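Local coordinates for putative hemin storage protein (Bordetella bronchiseptica, PDB 6AU1) that cleaves deacetylated poly-beta-1,6-N-acetylglucosamine, a biofilm polysaccharide, through its glycoside hydrolase domain, the part of the longer PgaB (BpsB) protein present here, at residues Lys110-Thr115 with Pro127-Pro132; Ser114-Pro119 with Asp166-Ser171; Gln251-Phe256 with Ala286-Gln291; Met268-Gly273 with Ala303-Val308; Ile312-Leu317 with Ala341-Ala346. One frame throughout, in Å; residues are numbered along the deposited sequence.

Contact 1: residues Lys110-Thr115 with Pro127-Pro132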
# COMPACT_ATOMS: atom_id res chain seq x y z
N LYS A 110 -17.04 10.30 8.98
CA LYS A 110 -16.55 9.55 10.14
C LYS A 110 -15.08 9.24 9.94
O LYS A 110 -14.67 8.09 9.76
CB LYS A 110 -17.36 8.26 10.35
CG LYS A 110 -18.87 8.48 10.45
CD LYS A 110 -19.22 9.54 11.49
CE LYS A 110 -20.73 9.64 11.66
NZ LYS A 110 -21.11 10.77 12.57
N VAL A 111 -14.29 10.31 9.96
CA VAL A 111 -12.88 10.25 9.60
C VAL A 111 -11.98 10.33 10.82
O VAL A 111 -12.42 10.72 11.91
CB VAL A 111 -12.51 11.39 8.63
CG1 VAL A 111 -13.24 11.23 7.30
CG2 VAL A 111 -12.83 12.76 9.27
N VAL A 112 -10.72 9.96 10.62
CA VAL A 112 -9.69 10.09 11.66
C VAL A 112 -9.54 11.54 12.09
O VAL A 112 -9.39 12.44 11.25
CB VAL A 112 -8.33 9.56 11.15
CG1 VAL A 112 -7.18 9.93 12.12
CG2 VAL A 112 -8.40 8.04 10.90
N GLN A 113 -9.60 11.77 13.40
CA GLN A 113 -9.46 13.11 13.93
C GLN A 113 -8.10 13.26 14.59
O GLN A 113 -7.50 12.26 15.00
CB GLN A 113 -10.59 13.43 14.92
CG GLN A 113 -11.98 13.41 14.29
CD GLN A 113 -13.07 13.73 15.30
OE1 GLN A 113 -12.82 14.38 16.31
NE2 GLN A 113 -14.28 13.26 15.04
N SER A 114 -7.61 14.49 14.65
CA SER A 114 -6.34 14.83 15.28
C SER A 114 -6.57 15.87 16.37
O SER A 114 -7.41 16.75 16.23
CB SER A 114 -5.34 15.36 14.25
OG SER A 114 -4.26 16.05 14.87
N THR A 115 -5.80 15.80 17.46
CA THR A 115 -5.94 16.80 18.51
C THR A 115 -5.42 18.19 18.10
O THR A 115 -5.75 19.20 18.73
CB THR A 115 -5.18 16.38 19.79
OG1 THR A 115 -3.80 16.20 19.48
CG2 THR A 115 -5.74 15.08 20.34
N PRO A 127 -6.55 13.56 5.08
CA PRO A 127 -7.69 13.93 5.92
C PRO A 127 -8.92 13.06 5.65
O PRO A 127 -9.84 13.07 6.48
CB PRO A 127 -7.98 15.39 5.50
CG PRO A 127 -6.74 15.87 4.85
CD PRO A 127 -6.09 14.67 4.23
N THR A 128 -8.94 12.34 4.53
CA THR A 128 -10.09 11.51 4.17
C THR A 128 -10.06 10.10 4.75
O THR A 128 -10.99 9.32 4.50
CB THR A 128 -10.23 11.38 2.63
OG1 THR A 128 -9.17 10.56 2.13
CG2 THR A 128 -10.19 12.76 1.96
N ARG A 129 -8.99 9.73 5.48
CA ARG A 129 -8.97 8.42 6.14
C ARG A 129 -10.22 8.25 7.00
O ARG A 129 -10.45 9.03 7.93
CB ARG A 129 -7.73 8.26 7.03
CG ARG A 129 -6.41 7.96 6.30
CD ARG A 129 -5.23 8.24 7.26
NE ARG A 129 -5.26 9.65 7.66
CZ ARG A 129 -4.76 10.14 8.80
NH1 ARG A 129 -4.15 9.34 9.67
NH2 ARG A 129 -4.86 11.44 9.05
N LEU A 130 -11.02 7.23 6.71
CA LEU A 130 -12.12 6.89 7.59
C LEU A 130 -11.55 6.37 8.91
O LEU A 130 -10.47 5.77 8.93
CB LEU A 130 -13.04 5.84 6.95
CG LEU A 130 -13.85 6.35 5.75
CD1 LEU A 130 -14.58 5.19 5.08
CD2 LEU A 130 -14.83 7.41 6.22
N SER A 131 -12.26 6.60 10.01
CA SER A 131 -11.85 6.07 11.30
C SER A 131 -12.20 4.60 11.46
O SER A 131 -13.38 4.24 11.50
CB SER A 131 -12.50 6.85 12.44
OG SER A 131 -12.13 6.29 13.69
N PRO A 132 -11.19 3.73 11.59
CA PRO A 132 -11.51 2.31 11.76
C PRO A 132 -12.05 2.02 13.17
O PRO A 132 -12.43 0.88 13.44
CB PRO A 132 -10.17 1.62 11.53
CG PRO A 132 -9.16 2.63 12.00
CD PRO A 132 -9.74 3.98 11.61
O HOH W 1 -9.60 14.15 8.92
O HOH W 2 -8.25 12.22 8.82

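Contact 2: residues Ser114-Pro119 with Asp166-Ser171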
# COMPACT_ATOMS: atom_id res chain seq x y z
N SER A 114 -7.61 14.49 14.65
CA SER A 114 -6.34 14.83 15.28
C SER A 114 -6.57 15.87 16.37
O SER A 114 -7.41 16.75 16.23
CB SER A 114 -5.34 15.36 14.25
OG SER A 114 -4.26 16.05 14.87
N THR A 115 -5.80 15.80 17.46
CA THR A 115 -5.94 16.80 18.51
C THR A 115 -5.42 18.19 18.10
O THR A 115 -5.75 19.20 18.73
CB THR A 115 -5.18 16.38 19.79
OG1 THR A 115 -3.80 16.20 19.48
CG2 THR A 115 -5.74 15.08 20.34
N THR A 116 -4.60 18.23 17.05
CA THR A 116 -3.91 19.48 16.70
C THR A 116 -4.19 19.97 15.28
O THR A 116 -4.10 21.17 15.01
CB THR A 116 -2.39 19.33 16.86
OG1 THR A 116 -1.93 18.28 16.00
CG2 THR A 116 -2.03 19.01 18.31
N ARG A 117 -4.51 19.05 14.38
CA ARG A 117 -4.71 19.41 12.97
C ARG A 117 -5.94 20.30 12.78
O ARG A 117 -6.93 20.17 13.49
CB ARG A 117 -4.81 18.12 12.12
CG ARG A 117 -5.13 18.33 10.65
CD ARG A 117 -4.72 17.10 9.82
NE ARG A 117 -5.13 15.84 10.44
CZ ARG A 117 -6.32 15.26 10.27
NH1 ARG A 117 -6.60 14.11 10.88
NH2 ARG A 117 -7.23 15.83 9.49
N LYS A 118 -5.83 21.26 11.86
CA LYS A 118 -6.93 22.18 11.55
C LYS A 118 -7.49 21.83 10.18
O LYS A 118 -6.85 21.11 9.40
CB LYS A 118 -6.44 23.64 11.59
CG LYS A 118 -6.02 24.14 12.98
CD LYS A 118 -7.20 24.69 13.76
CE LYS A 118 -6.87 24.89 15.23
NZ LYS A 118 -8.00 25.56 15.94
N PRO A 119 -8.69 22.31 9.86
CA PRO A 119 -9.11 22.17 8.47
C PRO A 119 -8.14 22.88 7.53
O PRO A 119 -7.47 23.83 7.96
CB PRO A 119 -10.49 22.87 8.43
CG PRO A 119 -10.93 22.95 9.84
CD PRO A 119 -9.70 22.99 10.70
N ASP A 166 -0.82 9.34 13.13
CA ASP A 166 0.30 9.99 13.81
C ASP A 166 0.05 10.07 15.31
O ASP A 166 -0.90 9.48 15.81
CB ASP A 166 0.62 11.36 13.20
CG ASP A 166 -0.46 12.40 13.42
OD1 ASP A 166 -1.18 12.36 14.43
OD2 ASP A 166 -0.57 13.31 12.57
N ASP A 167 0.92 10.78 16.03
CA ASP A 167 0.86 10.73 17.49
C ASP A 167 -0.15 11.73 18.07
O ASP A 167 -0.18 11.96 19.27
CB ASP A 167 2.26 10.96 18.09
CG ASP A 167 2.93 12.23 17.59
OD1 ASP A 167 2.35 12.93 16.73
OD2 ASP A 167 4.05 12.52 18.06
N THR A 168 -0.99 12.29 17.20
CA THR A 168 -2.13 13.12 17.63
C THR A 168 -3.46 12.50 17.23
O THR A 168 -4.53 13.11 17.40
CB THR A 168 -2.06 14.55 17.03
OG1 THR A 168 -2.27 14.49 15.61
CG2 THR A 168 -0.70 15.19 17.32
N GLU A 169 -3.39 11.28 16.68
CA GLU A 169 -4.55 10.59 16.11
C GLU A 169 -4.68 9.19 16.70
O GLU A 169 -3.70 8.67 17.25
CB GLU A 169 -4.39 10.47 14.58
CG GLU A 169 -4.31 11.80 13.85
CD GLU A 169 -3.88 11.63 12.39
OE1 GLU A 169 -4.26 12.48 11.56
OE2 GLU A 169 -3.18 10.65 12.08
N ASP A 170 -5.84 8.54 16.62
CA ASP A 170 -7.14 9.06 16.22
C ASP A 170 -7.78 9.67 17.48
O ASP A 170 -7.86 9.00 18.51
CB ASP A 170 -7.96 7.90 15.63
CG ASP A 170 -9.31 8.31 15.10
OD1 ASP A 170 -9.78 9.43 15.39
OD2 ASP A 170 -9.89 7.48 14.38
N SER A 171 -8.22 10.92 17.41
CA SER A 171 -8.77 11.62 18.58
C SER A 171 -10.31 11.65 18.61
O SER A 171 -10.92 12.30 19.46
CB SER A 171 -8.24 13.06 18.64
OG SER A 171 -8.66 13.79 17.50
O HOH W 3 -2.46 15.14 11.85

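Contact 3: residues Gln251-Phe256 with Ala286-Gln291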
# COMPACT_ATOMS: atom_id res chain seq x y z
N GLN A 251 2.90 2.29 12.11
CA GLN A 251 3.43 1.12 11.39
C GLN A 251 4.70 0.65 12.07
O GLN A 251 5.37 1.44 12.72
CB GLN A 251 3.72 1.46 9.93
CG GLN A 251 2.56 2.07 9.15
CD GLN A 251 2.93 2.29 7.70
OE1 GLN A 251 4.10 2.34 7.34
NE2 GLN A 251 1.91 2.42 6.84
N SER A 252 5.06 -0.62 11.88
CA SER A 252 6.18 -1.23 12.59
C SER A 252 6.71 -2.42 11.80
O SER A 252 5.92 -3.24 11.35
CB SER A 252 5.75 -1.70 13.99
OG SER A 252 6.64 -2.65 14.51
N LEU A 253 8.03 -2.53 11.64
CA LEU A 253 8.56 -3.65 10.87
C LEU A 253 8.37 -5.00 11.59
O LEU A 253 7.88 -5.94 10.97
CB LEU A 253 10.04 -3.43 10.54
CG LEU A 253 10.73 -4.60 9.81
CD1 LEU A 253 9.98 -4.95 8.52
CD2 LEU A 253 12.17 -4.25 9.52
N PRO A 254 8.72 -5.09 12.89
CA PRO A 254 8.52 -6.39 13.56
C PRO A 254 7.07 -6.88 13.55
O PRO A 254 6.82 -8.07 13.32
CB PRO A 254 8.97 -6.12 15.00
CG PRO A 254 9.87 -4.97 14.91
CD PRO A 254 9.40 -4.13 13.78
N GLU A 255 6.14 -5.97 13.80
CA GLU A 255 4.73 -6.33 13.85
C GLU A 255 4.21 -6.69 12.46
O GLU A 255 3.38 -7.59 12.32
CB GLU A 255 3.89 -5.19 14.45
CG GLU A 255 4.20 -4.91 15.92
CD GLU A 255 3.90 -6.10 16.81
OE1 GLU A 255 2.87 -6.78 16.59
OE2 GLU A 255 4.70 -6.38 17.74
N PHE A 256 4.69 -5.98 11.44
CA PHE A 256 4.29 -6.30 10.06
C PHE A 256 4.79 -7.68 9.68
O PHE A 256 4.07 -8.47 9.06
CB PHE A 256 4.83 -5.27 9.06
CG PHE A 256 3.95 -4.04 8.88
CD1 PHE A 256 3.22 -3.52 9.94
CD2 PHE A 256 3.89 -3.41 7.65
CE1 PHE A 256 2.43 -2.37 9.75
CE2 PHE A 256 3.09 -2.27 7.46
CZ PHE A 256 2.38 -1.75 8.53
N ALA A 286 20.29 -3.35 6.16
CA ALA A 286 20.87 -3.77 7.43
C ALA A 286 19.81 -3.80 8.52
O ALA A 286 19.78 -4.71 9.36
CB ALA A 286 22.02 -2.86 7.83
N ALA A 287 18.94 -2.79 8.52
CA ALA A 287 17.87 -2.70 9.52
C ALA A 287 16.91 -3.87 9.38
O ALA A 287 16.50 -4.47 10.38
CB ALA A 287 17.12 -1.37 9.39
N VAL A 288 16.54 -4.19 8.14
CA VAL A 288 15.64 -5.30 7.88
C VAL A 288 16.29 -6.63 8.29
O VAL A 288 15.66 -7.47 8.93
CB VAL A 288 15.22 -5.35 6.40
CG1 VAL A 288 14.39 -6.59 6.11
CG2 VAL A 288 14.43 -4.10 6.06
N ALA A 289 17.56 -6.79 7.94
CA ALA A 289 18.32 -7.99 8.31
C ALA A 289 18.36 -8.17 9.83
O ALA A 289 18.26 -9.29 10.34
CB ALA A 289 19.72 -7.93 7.74
N ARG A 290 18.51 -7.06 10.54
CA ARG A 290 18.61 -7.06 11.99
C ARG A 290 17.33 -7.63 12.61
O ARG A 290 17.37 -8.26 13.67
CB ARG A 290 18.89 -5.64 12.49
CG ARG A 290 19.27 -5.50 13.94
CD ARG A 290 19.93 -4.14 14.17
NE ARG A 290 21.22 -4.03 13.47
CZ ARG A 290 21.45 -3.27 12.40
NH1 ARG A 290 20.48 -2.52 11.87
NH2 ARG A 290 22.66 -3.26 11.85
N GLN A 291 16.21 -7.43 11.93
CA GLN A 291 14.92 -7.98 12.35
C GLN A 291 14.66 -9.35 11.71
O GLN A 291 13.55 -9.88 11.81
CB GLN A 291 13.78 -7.02 11.99
CG GLN A 291 13.94 -5.63 12.57
CD GLN A 291 13.97 -5.64 14.08
OE1 GLN A 291 13.15 -6.29 14.73
NE2 GLN A 291 14.93 -4.92 14.66

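Contact 4: residues Met268-Gly273 with Ala303-Val308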
# COMPACT_ATOMS: atom_id res chain seq x y z
N MET A 268 12.72 3.88 -1.16
CA MET A 268 12.66 4.96 -2.13
C MET A 268 13.40 6.20 -1.63
O MET A 268 12.78 7.16 -1.17
CB MET A 268 11.20 5.29 -2.44
CG MET A 268 10.42 4.09 -3.01
SD MET A 268 8.68 4.49 -3.29
CE MET A 268 8.06 2.95 -4.01
N PRO A 269 14.75 6.17 -1.73
CA PRO A 269 15.57 7.27 -1.20
C PRO A 269 15.31 8.61 -1.88
O PRO A 269 15.44 9.64 -1.23
CB PRO A 269 17.01 6.79 -1.46
CG PRO A 269 16.89 5.72 -2.52
CD PRO A 269 15.56 5.07 -2.26
N ASN A 270 14.93 8.60 -3.15
CA ASN A 270 14.58 9.84 -3.85
C ASN A 270 13.36 10.51 -3.22
O ASN A 270 13.38 11.70 -2.90
CB ASN A 270 14.34 9.54 -5.34
CG ASN A 270 14.33 10.79 -6.20
OD1 ASN A 270 13.39 11.58 -6.15
ND2 ASN A 270 15.36 10.95 -7.02
N MET A 271 12.29 9.74 -3.03
CA MET A 271 11.08 10.23 -2.35
C MET A 271 11.39 10.68 -0.93
O MET A 271 10.82 11.66 -0.44
CB MET A 271 10.00 9.15 -2.32
CG MET A 271 8.82 9.51 -1.40
SD MET A 271 8.05 8.10 -0.56
CE MET A 271 6.74 7.68 -1.71
N GLU A 272 12.29 9.96 -0.26
CA GLU A 272 12.64 10.24 1.13
C GLU A 272 13.57 11.44 1.27
O GLU A 272 13.72 11.98 2.36
CB GLU A 272 13.28 9.01 1.77
CG GLU A 272 12.32 7.85 2.03
CD GLU A 272 11.46 8.08 3.27
OE1 GLU A 272 11.88 8.86 4.16
OE2 GLU A 272 10.37 7.47 3.34
N GLY A 273 14.18 11.86 0.17
CA GLY A 273 15.08 13.01 0.19
C GLY A 273 16.44 12.66 0.76
O GLY A 273 17.11 13.50 1.38
N ALA A 303 10.51 3.84 -9.71
CA ALA A 303 10.93 3.96 -11.10
C ALA A 303 10.65 5.36 -11.65
O ALA A 303 11.04 5.70 -12.77
CB ALA A 303 10.23 2.92 -11.96
N ARG A 304 9.97 6.18 -10.85
CA ARG A 304 9.61 7.52 -11.27
C ARG A 304 9.92 8.50 -10.16
O ARG A 304 9.78 8.19 -8.97
CB ARG A 304 8.13 7.58 -11.68
CG ARG A 304 7.65 8.95 -12.13
CD ARG A 304 6.31 8.88 -12.86
NE ARG A 304 5.86 10.19 -13.29
CZ ARG A 304 6.27 10.79 -14.40
NH1 ARG A 304 7.12 10.17 -15.23
NH2 ARG A 304 5.82 12.00 -14.70
N ASP A 305 10.38 9.69 -10.54
CA ASP A 305 10.58 10.78 -9.61
C ASP A 305 9.30 11.62 -9.66
O ASP A 305 9.17 12.49 -10.52
CB ASP A 305 11.83 11.57 -10.01
CG ASP A 305 12.18 12.67 -9.03
OD1 ASP A 305 11.27 13.17 -8.34
OD2 ASP A 305 13.37 13.05 -8.98
N TRP A 306 8.35 11.32 -8.78
CA TRP A 306 7.02 11.95 -8.86
C TRP A 306 7.07 13.44 -8.53
O TRP A 306 6.21 14.20 -8.98
CB TRP A 306 6.02 11.27 -7.92
CG TRP A 306 5.77 9.82 -8.18
CD1 TRP A 306 4.91 9.28 -9.11
CD2 TRP A 306 6.36 8.72 -7.50
NE1 TRP A 306 4.95 7.91 -9.05
CE2 TRP A 306 5.84 7.54 -8.07
CE3 TRP A 306 7.29 8.61 -6.46
CZ2 TRP A 306 6.21 6.27 -7.64
CZ3 TRP A 306 7.67 7.35 -6.04
CH2 TRP A 306 7.13 6.19 -6.62
N ARG A 307 8.07 13.87 -7.76
CA ARG A 307 8.12 15.26 -7.36
C ARG A 307 8.48 16.17 -8.54
O ARG A 307 7.90 17.24 -8.69
CB ARG A 307 9.11 15.46 -6.19
CG ARG A 307 10.58 15.52 -6.55
CD ARG A 307 11.44 15.83 -5.34
NE ARG A 307 11.47 14.72 -4.39
CZ ARG A 307 11.80 14.84 -3.11
NH1 ARG A 307 12.12 16.03 -2.61
NH2 ARG A 307 11.79 13.78 -2.31
N VAL A 308 9.40 15.73 -9.39
CA VAL A 308 9.80 16.52 -10.56
C VAL A 308 9.06 16.06 -11.81
O VAL A 308 9.11 16.73 -12.84
CB VAL A 308 11.32 16.45 -10.82
CG1 VAL A 308 12.10 16.80 -9.56
CG2 VAL A 308 11.71 15.08 -11.33

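Contact 5: residues Ile312-Leu317 with Ala341-Ala346. With SO4 (sulfate ion), chain D.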
# COMPACT_ATOMS: atom_id res chain seq x y z
N ILE A 312 12.89 7.77 -13.66
CA ILE A 312 14.24 7.58 -13.16
C ILE A 312 14.98 6.72 -14.17
O ILE A 312 14.41 5.74 -14.65
CB ILE A 312 14.23 6.95 -11.77
CG1 ILE A 312 13.68 7.98 -10.77
CG2 ILE A 312 15.62 6.49 -11.36
CD1 ILE A 312 13.46 7.44 -9.39
N ASP A 313 16.20 7.10 -14.52
CA ASP A 313 17.02 6.33 -15.46
C ASP A 313 17.02 4.85 -15.09
O ASP A 313 17.28 4.50 -13.94
CB ASP A 313 18.46 6.86 -15.48
CG ASP A 313 18.58 8.17 -16.23
OD1 ASP A 313 19.71 8.69 -16.32
OD2 ASP A 313 17.56 8.67 -16.73
N THR A 314 16.69 4.00 -16.06
CA THR A 314 16.56 2.57 -15.79
C THR A 314 17.87 2.01 -15.22
O THR A 314 17.85 1.10 -14.39
CB THR A 314 16.17 1.79 -17.06
OG1 THR A 314 14.89 2.25 -17.52
CG2 THR A 314 16.08 0.30 -16.79
N GLU A 315 18.99 2.58 -15.64
CA GLU A 315 20.29 2.13 -15.12
C GLU A 315 20.43 2.43 -13.63
O GLU A 315 21.09 1.70 -12.90
CB GLU A 315 21.44 2.75 -15.92
CG GLU A 315 22.83 2.31 -15.46
CD GLU A 315 23.02 0.80 -15.52
OE1 GLU A 315 22.57 0.17 -16.50
OE2 GLU A 315 23.63 0.24 -14.59
N ILE A 316 19.79 3.50 -13.16
CA ILE A 316 19.83 3.80 -11.73
C ILE A 316 19.00 2.77 -10.96
O ILE A 316 19.40 2.29 -9.89
CB ILE A 316 19.32 5.23 -11.44
CG1 ILE A 316 20.34 6.26 -11.94
CG2 ILE A 316 19.07 5.41 -9.94
CD1 ILE A 316 19.83 7.70 -11.90
N LEU A 317 17.85 2.42 -11.52
CA LEU A 317 16.97 1.42 -10.93
C LEU A 317 17.65 0.05 -10.89
O LEU A 317 17.60 -0.66 -9.88
CB LEU A 317 15.67 1.35 -11.72
CG LEU A 317 14.58 0.40 -11.22
CD1 LEU A 317 14.17 0.78 -9.82
CD2 LEU A 317 13.37 0.45 -12.17
N ALA A 341 5.26 4.76 -22.08
CA ALA A 341 6.54 5.37 -22.43
C ALA A 341 7.69 4.36 -22.39
O ALA A 341 8.86 4.73 -22.53
CB ALA A 341 6.85 6.53 -21.51
N ASN A 342 7.34 3.09 -22.20
CA ASN A 342 8.31 2.01 -22.09
C ASN A 342 9.34 2.28 -21.01
O ASN A 342 10.55 2.11 -21.22
CB ASN A 342 9.01 1.77 -23.44
CG ASN A 342 8.04 1.39 -24.53
OD1 ASN A 342 8.00 2.01 -25.60
ND2 ASN A 342 7.23 0.37 -24.27
N HIS A 343 8.86 2.72 -19.85
CA HIS A 343 9.74 2.95 -18.73
C HIS A 343 9.23 2.28 -17.46
O HIS A 343 8.08 2.44 -17.10
CB HIS A 343 9.93 4.43 -18.48
CG HIS A 343 11.01 4.69 -17.48
ND1 HIS A 343 10.81 4.56 -16.13
CD2 HIS A 343 12.32 4.98 -17.64
CE1 HIS A 343 11.94 4.80 -15.49
NE2 HIS A 343 12.87 5.06 -16.39
N PRO A 344 10.11 1.54 -16.75
CA PRO A 344 11.54 1.38 -17.08
C PRO A 344 11.76 0.52 -18.32
O PRO A 344 10.83 -0.14 -18.80
CB PRO A 344 12.12 0.70 -15.83
CG PRO A 344 10.95 0.01 -15.18
CD PRO A 344 9.75 0.88 -15.49
N ASP A 345 12.98 0.55 -18.84
CA ASP A 345 13.35 -0.21 -20.02
C ASP A 345 13.32 -1.70 -19.70
O ASP A 345 14.15 -2.20 -18.92
CB ASP A 345 14.74 0.24 -20.50
CG ASP A 345 15.21 -0.49 -21.76
OD1 ASP A 345 14.58 -1.48 -22.20
OD2 ASP A 345 16.24 -0.06 -22.31
N ALA A 346 12.36 -2.41 -20.29
CA ALA A 346 12.16 -3.83 -20.05
C ALA A 346 13.38 -4.66 -20.42
O ALA A 346 13.77 -5.57 -19.69
CB ALA A 346 10.94 -4.33 -20.81
S SO4 D . 15.94 4.64 -19.83
O1 SO4 D . 15.65 4.91 -18.42
O2 SO4 D . 17.35 4.29 -19.99
O3 SO4 D . 15.12 3.53 -20.30
O4 SO4 D . 15.63 5.83 -20.63

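Contact 1: residues Lys110-Thr115 with Pro127-Pro132
Two backbone hydrogen bonds tie Lys110-Val112 to Arg129-Ser131. Ser131 N gives its hydrogen to Lys110 O at 2.8 Å. Val112 N bonds to Arg129 O at 2.9 Å. Together they form a single beta bridge centred on Val111 and Leu130, whose CA atoms lie 4.0 Å apart. Beyond the bridge, water lies between Val112 O and Pro127 O, modelled at two sites too close together to be filled at once with confidence.

The side chains pack around this frame. Val112 sits with CB over one face of the Arg129 guanidinium, 4.3 Å above its plane. Its CG1 is anti to the backbone N (chi1 169°) and reaches 3.9 Å from Arg129 NH1. The other methyl, CG2, lies 3.6 Å from Leu130 O. Val111 CG1 touches Leu130 CD2 more loosely, at 4.3 Å.

The polar ends are held by other loop residues. Arg129 forms a salt bridge with Glu169 and hydrogen bonds with Ser126 and Val164. Ser131 OG bonds to Asp170. Both segments belong to the long loop between strand 89-94 and helix 135-151 of the TIM-barrel-type domain. Leu130 packs on Ala137 and Ile141 of that helix, while Pro132 rests on Leu209 and Phe212 of helix 195-223.

Contact 2: residues Ser114-Pro119 with Asp166-Ser171
The backbones of Ser114-Thr115 and Thr168-Glu169 meet where Thr115 N bonds to Thr168 O at 3.0 Å, beside a type I beta turn running from Asp166 to Glu169. Ser114 OG is the hub of the side chains. It gives its proton to Thr168 OG1 at 2.6 Å. It also accepts from Thr116 N and Arg117 N, forming an ST turn and an ST motif. Thr168 OG1 in turn donates to Asp166 OD1 at 2.7 Å. That same oxygen takes Thr168 N in an Asx turn, with both donors on one face of the carboxylate. With OG1 between the backbone N and the carbonyl carbon (chi1 69°), Thr168 can make both hydroxyl bonds.

Arg117 NH1 forms a salt bridge with Glu169 OE1 at 2.9 Å, on the anti side of the oxygen. The guanidinium and carboxylate planes stand 83° apart, and NH1 alone makes the direct bond. A water bridges Arg117 NE, Asp166 OD2 and Glu169 OE1. Glu169 OE1 has a second cation in Arg129. Thr115 CG2 packs on Ser171 CB at 3.6 Å.

This surface contact joins the loop after strand 89-94 to the loop after strand 156-159. Ile188 of helix 188-193 touches Thr115 and Ser171, and Trp248 of helix 246-249 touches Asp166 and Asp167.

Contact 3: residues Gln251-Phe256 with Ala286-Gln291
Apolar packing carries most of this contact, and Leu253 is its centre. Its CD2 methyl lies 3.8 Å from Gln291 CG. The same methyl is 4.1 Å from Val288 CG2. With CG anti to the backbone N (chi1 176°), the leucine reaches across to the end of the other helix. The glutamine offers its aliphatic part here. Its chain bends at chi2 (-61°), which turns the amide aside from Leu253 and toward Pro254.

The polar group of Gln291 therefore meets a ring. Its OE1 stands 3.5 Å from Pro254 CG. This is a van der Waals approach on the solvent side, where Gln291 is exposed. No hydrogen bond crosses between the segments.

Backbone and capping bonds order the helix start. Ser252 is the N-cap of helix 253-259, and its OG accepts a weak bond from Glu255 N at 3.4 Å. Phe256 N also returns to Ser252 O, at 3.0 Å. On the other side, Gln291 is the first residue to leave helical geometry.

The contact thus packs two helix ends of the TIM-barrel-type domain: the first turn of helix 253-259, which precedes strand 262-266, and the last turn of helix 277-290, which precedes strand 297-305. Val240 of helix 238-241 touches Leu253, Ala287 and Val288, and Leu253 also packs on Leu235 of strand 230-235.

Contact 4: residues Met268-Gly273 with Ala303-Val308
The Trp306 indole meets Met268 at its edge. Met268 SD lies near the ring plane, 4.0 Å from Trp306 CH2, and 5.2 Å from the centroid of the six-membered ring. The line from the ring centroid to SD is 78° off the ring normal, an edge-on Met-aromatic contact. One face of the indole carries Arg304 O from its own segment, 3.5 Å above the plane and offset toward the rim. Met271 CE comes in obliquely, 4.4 Å from Trp306 CZ3. The Met268 chain is extended (chi2 177°), so its sulfur reaches the edge of the indole.

The Arg307 guanidinium is the second flat group. It points at the last turn of the short helix 269-272. Its NH2 lies 2.7 Å from Asn270 O and 3.0 Å from Met271 O, with Met271 O near the guanidinium plane. The arginine is poorly ordered, so these positions are less certain. Gly273, with positive phi, closes the helix in a Schellman motif. Asn270 lies beside the Asp305 carboxylate, with the amide and carboxylate planes 76° apart.

This surface contact joins the short helix after strand 262-266 to the end of the neighbouring parallel strand 297-305 and the turn beyond it. Helix 277-290 comes between them in the chain, and Pro269 packs on its Trp280 and Met281. Trp306 also meets the Tyr335 ring at the end of strand 332-335.

Contact 5: residues Ile312-Leu317 with Ala341-Ala346
Two side-chain torsions bring Thr314 and His343 to the facing segment. In Thr314 the hydroxyl stands opposite the carbonyl carbon (chi1 -62°), pointing OG1 at the backbone of Asp345. In His343 the ring extends away from the backbone N (chi1 -170°), which brings the imidazole edge toward the backbone of Ile312-Thr314 and the sulfate.

The Asp345 N bond to Thr314 OG1 is 2.9 Å long and nearly straight, at 177°. The same hydroxyl donates to sulfate O1, also at 2.9 Å. Thr314 N reaches this sulfate oxygen too, at 2.7 Å. Thr314 thus grips one oxygen through both its backbone and its side chain. The modelled approach of His343 NE2 to Ile312 O is too short and remains doubtful. Sulfate O1 is near the imidazole plane, 3.4 Å from His343 CD2.

Apolar packing lies beside the polar group. Leu317 CD2 touches Pro344 CB at 3.9 Å, and the proline follows a cis peptide bond. Pro344 CB also sits over the rim of one face of the His343 ring. Leu349 of helix 346-353 packs against Thr314, Leu317 and Pro344, and Arg35 binds Pro344 O.

The sulfate sits at the N-terminus of helix 314-326, where the helix dipole would favour an anion. It probably came from the crystallisation liquor, so it marks a place that accepts an anion and is no evidence for a natural ligand. The hydroxyl of Thr314, accepting from Asp345 N and donating to the sulfate, couples this anion position to the loop leading into helix 346-353.

The five contacts lie around one TIM-barrel-type domain. Contacts 1 and 2 share Ser114 and Thr115 and touch through the Arg129-Glu169 salt bridge, so their polar side chains are linked. Contact 1 is the more buried and relies on backbone bonds; contact 2, at the surface, relies on hydroxyls and charges. Contact 3 is partly buried and joins two helix ends by apolar packing. Contacts 3 and 4 alternate along the chain around helix 277-290. Contact 4, at the surface, mixes a Met-aromatic edge contact with polar groups at a helix end. It meets contact 5, partly buried, through Ala303 and Ile312. Contact 5 lies across the chain's centre from contacts 1 and 2, about 37 and 39 Å away between centres.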